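Local structure of globin III, extracellular (Lumbricus terrestris, 1X9F) at residues D92-E103 with G142-L151. The protein probably carries oxygen in the earthworm's extracellular erythrocruorin, binding the gas at a heme iron held in a globin fold. Sequence-based numbering, arbitrary orientation.
With HEM (protoporphyrin IX containing Fe), chain R; PO4 (phosphate ion), chain Q.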
# COMPACT_ATOMS: atom_id res chain seq x y z
N ASP C 92 25.26 28.28 -21.66
CA ASP C 92 26.24 29.36 -21.59
C ASP C 92 25.99 30.49 -22.57
O ASP C 92 26.11 31.66 -22.21
CB ASP C 92 27.66 28.83 -21.72
CG ASP C 92 28.39 28.86 -20.40
OD1 ASP C 92 28.11 28.00 -19.54
OD2 ASP C 92 29.26 29.73 -20.13
N ALA C 93 25.61 30.11 -23.78
CA ALA C 93 25.23 31.08 -24.80
C ALA C 93 24.05 31.90 -24.31
O ALA C 93 24.02 33.12 -24.48
CB ALA C 93 24.89 30.36 -26.10
N ALA C 94 23.08 31.22 -23.70
CA ALA C 94 21.86 31.87 -23.21
C ALA C 94 22.14 32.81 -22.04
O ALA C 94 21.64 33.93 -22.00
CB ALA C 94 20.82 30.83 -22.83
N LEU C 95 22.95 32.34 -21.09
CA LEU C 95 23.28 33.13 -19.91
C LEU C 95 24.17 34.31 -20.27
O LEU C 95 24.07 35.38 -19.67
CB LEU C 95 23.91 32.27 -18.81
CG LEU C 95 23.02 31.15 -18.24
CD1 LEU C 95 23.75 30.40 -17.13
CD2 LEU C 95 21.68 31.68 -17.72
N ASP C 96 25.03 34.11 -21.27
CA ASP C 96 25.88 35.18 -21.77
C ASP C 96 25.05 36.29 -22.43
O ASP C 96 25.29 37.47 -22.18
CB ASP C 96 26.93 34.62 -22.73
CG ASP C 96 28.02 35.61 -23.04
OD1 ASP C 96 28.76 36.02 -22.11
OD2 ASP C 96 28.23 36.04 -24.20
N HIS C 97 24.10 35.89 -23.26
CA HIS C 97 23.13 36.82 -23.84
C HIS C 97 22.40 37.62 -22.75
O HIS C 97 22.33 38.85 -22.82
CB HIS C 97 22.14 36.06 -24.71
CG HIS C 97 21.20 36.94 -25.48
ND1 HIS C 97 21.54 37.54 -26.67
CD2 HIS C 97 19.92 37.30 -25.24
CE1 HIS C 97 20.52 38.24 -27.13
NE2 HIS C 97 19.52 38.11 -26.27
N LEU C 98 21.85 36.93 -21.75
CA LEU C 98 21.26 37.61 -20.60
C LEU C 98 22.28 38.53 -19.92
O LEU C 98 21.94 39.65 -19.53
CB LEU C 98 20.69 36.60 -19.59
CG LEU C 98 19.42 35.85 -20.02
CD1 LEU C 98 19.22 34.58 -19.18
CD2 LEU C 98 18.19 36.74 -19.94
N ALA C 99 23.52 38.06 -19.79
CA ALA C 99 24.59 38.86 -19.21
C ALA C 99 24.71 40.21 -19.91
O ALA C 99 24.70 41.25 -19.24
CB ALA C 99 25.91 38.11 -19.23
N HIS C 100 24.79 40.20 -21.24
CA HIS C 100 24.85 41.44 -22.02
C HIS C 100 23.65 42.33 -21.76
O HIS C 100 23.80 43.53 -21.54
CB HIS C 100 24.98 41.15 -23.52
CG HIS C 100 26.28 40.50 -23.89
ND1 HIS C 100 27.48 41.17 -23.80
CD2 HIS C 100 26.57 39.25 -24.31
CE1 HIS C 100 28.46 40.35 -24.17
NE2 HIS C 100 27.93 39.18 -24.48
N GLN C 101 22.45 41.73 -21.79
CA GLN C 101 21.23 42.50 -21.59
C GLN C 101 21.19 43.27 -20.26
O GLN C 101 20.64 44.37 -20.21
CB GLN C 101 19.98 41.60 -21.73
CG GLN C 101 19.75 41.07 -23.15
CD GLN C 101 18.48 40.24 -23.27
OE1 GLN C 101 18.21 39.38 -22.43
NE2 GLN C 101 17.69 40.50 -24.31
N HIS C 102 21.78 42.71 -19.19
CA HIS C 102 21.81 43.43 -17.91
C HIS C 102 22.97 44.41 -17.84
O HIS C 102 22.88 45.45 -17.19
CB HIS C 102 21.81 42.46 -16.71
CG HIS C 102 20.52 41.73 -16.53
ND1 HIS C 102 20.14 40.69 -17.34
CD2 HIS C 102 19.50 41.91 -15.65
CE1 HIS C 102 18.95 40.25 -16.97
NE2 HIS C 102 18.54 40.97 -15.95
N GLU C 103 24.05 44.07 -18.54
CA GLU C 103 25.23 44.91 -18.63
C GLU C 103 24.87 46.31 -19.14
O GLU C 103 25.33 47.31 -18.58
CB GLU C 103 26.25 44.20 -19.53
CG GLU C 103 27.43 45.00 -20.04
CD GLU C 103 28.06 44.36 -21.27
OE1 GLU C 103 27.43 44.39 -22.35
OE2 GLU C 103 29.20 43.84 -21.17
N GLY C 142 25.12 29.17 -10.11
CA GLY C 142 25.78 29.16 -11.42
C GLY C 142 25.11 30.10 -12.40
O GLY C 142 25.78 30.82 -13.14
N ILE C 143 23.77 30.09 -12.41
CA ILE C 143 22.99 30.90 -13.35
C ILE C 143 23.10 32.39 -13.05
O ILE C 143 23.46 33.19 -13.93
CB ILE C 143 21.50 30.44 -13.34
CG1 ILE C 143 21.38 29.01 -13.91
CG2 ILE C 143 20.62 31.42 -14.12
CD1 ILE C 143 20.03 28.35 -13.65
N LEU C 144 22.77 32.76 -11.80
CA LEU C 144 22.88 34.13 -11.29
C LEU C 144 24.27 34.73 -11.44
O LEU C 144 24.40 35.91 -11.75
CB LEU C 144 22.48 34.17 -9.82
CG LEU C 144 21.00 33.85 -9.57
CD1 LEU C 144 20.76 33.64 -8.09
CD2 LEU C 144 20.09 34.95 -10.11
N THR C 145 25.30 33.92 -11.21
CA THR C 145 26.68 34.38 -11.39
C THR C 145 26.98 34.69 -12.85
O THR C 145 27.64 35.68 -13.15
CB THR C 145 27.67 33.33 -10.84
OG1 THR C 145 27.48 33.19 -9.43
CG2 THR C 145 29.11 33.84 -10.95
N LYS C 146 26.49 33.85 -13.77
CA LYS C 146 26.76 34.04 -15.19
C LYS C 146 26.05 35.28 -15.75
O LYS C 146 26.66 36.05 -16.49
CB LYS C 146 26.36 32.79 -15.98
CG LYS C 146 27.48 32.18 -16.84
CD LYS C 146 28.46 31.32 -16.01
CE LYS C 146 27.89 29.93 -15.65
NZ LYS C 146 27.89 28.95 -16.77
N ILE C 147 24.79 35.48 -15.38
CA ILE C 147 24.04 36.66 -15.81
C ILE C 147 24.66 37.95 -15.25
O ILE C 147 24.66 38.98 -15.93
CB ILE C 147 22.55 36.56 -15.41
CG1 ILE C 147 21.93 35.30 -16.03
CG2 ILE C 147 21.77 37.79 -15.87
CD1 ILE C 147 20.58 34.90 -15.44
N SER C 148 25.20 37.88 -14.04
CA SER C 148 25.71 39.08 -13.36
C SER C 148 27.22 39.34 -13.49
O SER C 148 27.73 40.31 -12.94
CB SER C 148 25.30 39.07 -11.88
OG SER C 148 25.93 38.00 -11.19
N SER C 149 27.91 38.47 -14.23
CA SER C 149 29.38 38.56 -14.42
C SER C 149 29.86 39.83 -15.14
O SER C 149 30.97 40.32 -14.88
CB SER C 149 29.89 37.33 -15.18
OG SER C 149 29.32 37.24 -16.47
N ARG C 150 29.02 40.36 -16.03
CA ARG C 150 29.33 41.54 -16.83
C ARG C 150 28.94 42.85 -16.16
O ARG C 150 28.88 43.90 -16.81
CB ARG C 150 28.63 41.47 -18.18
CG ARG C 150 29.37 40.66 -19.17
CD ARG C 150 28.63 40.47 -20.47
NE ARG C 150 29.35 39.52 -21.30
CZ ARG C 150 30.41 39.82 -22.05
NH1 ARG C 150 30.90 41.06 -22.09
NH2 ARG C 150 30.99 38.87 -22.77
N LEU C 151 28.67 42.78 -14.86
CA LEU C 151 28.27 43.95 -14.11
C LEU C 151 29.47 44.52 -13.38
O LEU C 151 29.84 45.68 -13.57
CB LEU C 151 27.14 43.62 -13.13
CG LEU C 151 25.83 43.09 -13.72
CD1 LEU C 151 24.88 42.68 -12.60
CD2 LEU C 151 25.17 44.11 -14.64
CHA HEM R . 15.42 42.75 -18.09
CHB HEM R . 16.06 37.98 -17.15
CHC HEM R . 17.50 39.00 -12.60
CHD HEM R . 17.20 43.79 -13.67
C1A HEM R . 15.41 41.28 -18.23
C2A HEM R . 14.94 40.67 -19.39
C3A HEM R . 15.11 39.23 -19.16
C4A HEM R . 15.69 39.23 -17.80
CMA HEM R . 14.78 38.06 -20.05
CAA HEM R . 14.37 41.32 -20.62
CBA HEM R . 15.43 41.40 -21.70
CGA HEM R . 14.79 42.02 -22.92
O1A HEM R . 14.11 41.29 -23.67
O2A HEM R . 14.97 43.24 -23.12
C1B HEM R . 16.53 37.84 -15.77
C2B HEM R . 16.71 36.58 -15.21
C3B HEM R . 17.08 36.92 -13.96
C4B HEM R . 17.14 38.29 -13.83
CMB HEM R . 16.53 35.20 -15.82
CAB HEM R . 17.42 36.02 -13.03
CBB HEM R . 17.62 34.87 -12.33
C1C HEM R . 17.54 40.47 -12.49
C2C HEM R . 17.89 41.10 -11.31
C3C HEM R . 17.81 42.43 -11.65
C4C HEM R . 17.39 42.51 -12.96
CMC HEM R . 18.30 40.49 -10.00
CAC HEM R . 18.05 43.56 -10.73
CBC HEM R . 19.11 44.47 -10.72
C1D HEM R . 16.67 43.95 -15.03
C2D HEM R . 16.40 45.21 -15.56
C3D HEM R . 15.89 44.97 -16.82
C4D HEM R . 15.90 43.49 -16.92
CMD HEM R . 16.63 46.55 -14.89
CAD HEM R . 15.43 45.97 -17.84
CBD HEM R . 13.97 46.29 -17.55
CGD HEM R . 13.50 47.18 -18.65
O1D HEM R . 13.61 48.42 -18.52
O2D HEM R . 13.01 46.64 -19.66
NA HEM R . 15.89 40.45 -17.26
NB HEM R . 16.76 38.92 -14.98
NC HEM R . 17.23 41.31 -13.53
ND HEM R . 16.38 42.88 -15.81
FE HEM R . 16.60 40.90 -15.41
P PO4 Q . 24.90 37.76 -27.17
O1 PO4 Q . 26.16 38.15 -27.91
O2 PO4 Q . 23.81 37.39 -28.16
O3 PO4 Q . 24.42 38.93 -26.33
O4 PO4 Q . 25.22 36.57 -26.29
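I147 plugs into helix 92-103 as a knob among L95, L98, A99 and H102, locking together the F and H helices of the globin fold (88-103 and 133-148), whose short segments cross at -49°. From CB, its two branches part. CG1, anti to the carbonyl carbon (chi1 -58°), touches CD2 of L95 and CB of L98, which lie roughly at right angles to each other as seen from it, and CD1 reaches CD1 of L98 and, in a different direction at a like distance, the heme methyl CMB. CG2 heads to H102, the proximal histidine, where it sits 3.6 Å from ND1 and meets the ring obliquely. That ring is fixed at both nitrogens: NE2 binds the heme iron, while ND1 donates an almost straight bond to O of L98 (3.0 Å, 174°), a carbonyl that also accepts from the backbone N of H102. Where the backbones come nearest, the small A99 lets its CA make a C-H...O contact of 3.3 Å with O of I147.

The solvent side is polar. Past the helix, R150, poorly ordered, runs extended from CG to NE, its CD over the H100 ring face; D96 OD1 lies at the guanidinium edge in a long salt bridge, and E103 OE2 takes a weak bond from NH1. At the other end K146 covers L95 with its CB, then bends to bring NZ 2.9 Å from OD1 of D92, a salt bridge.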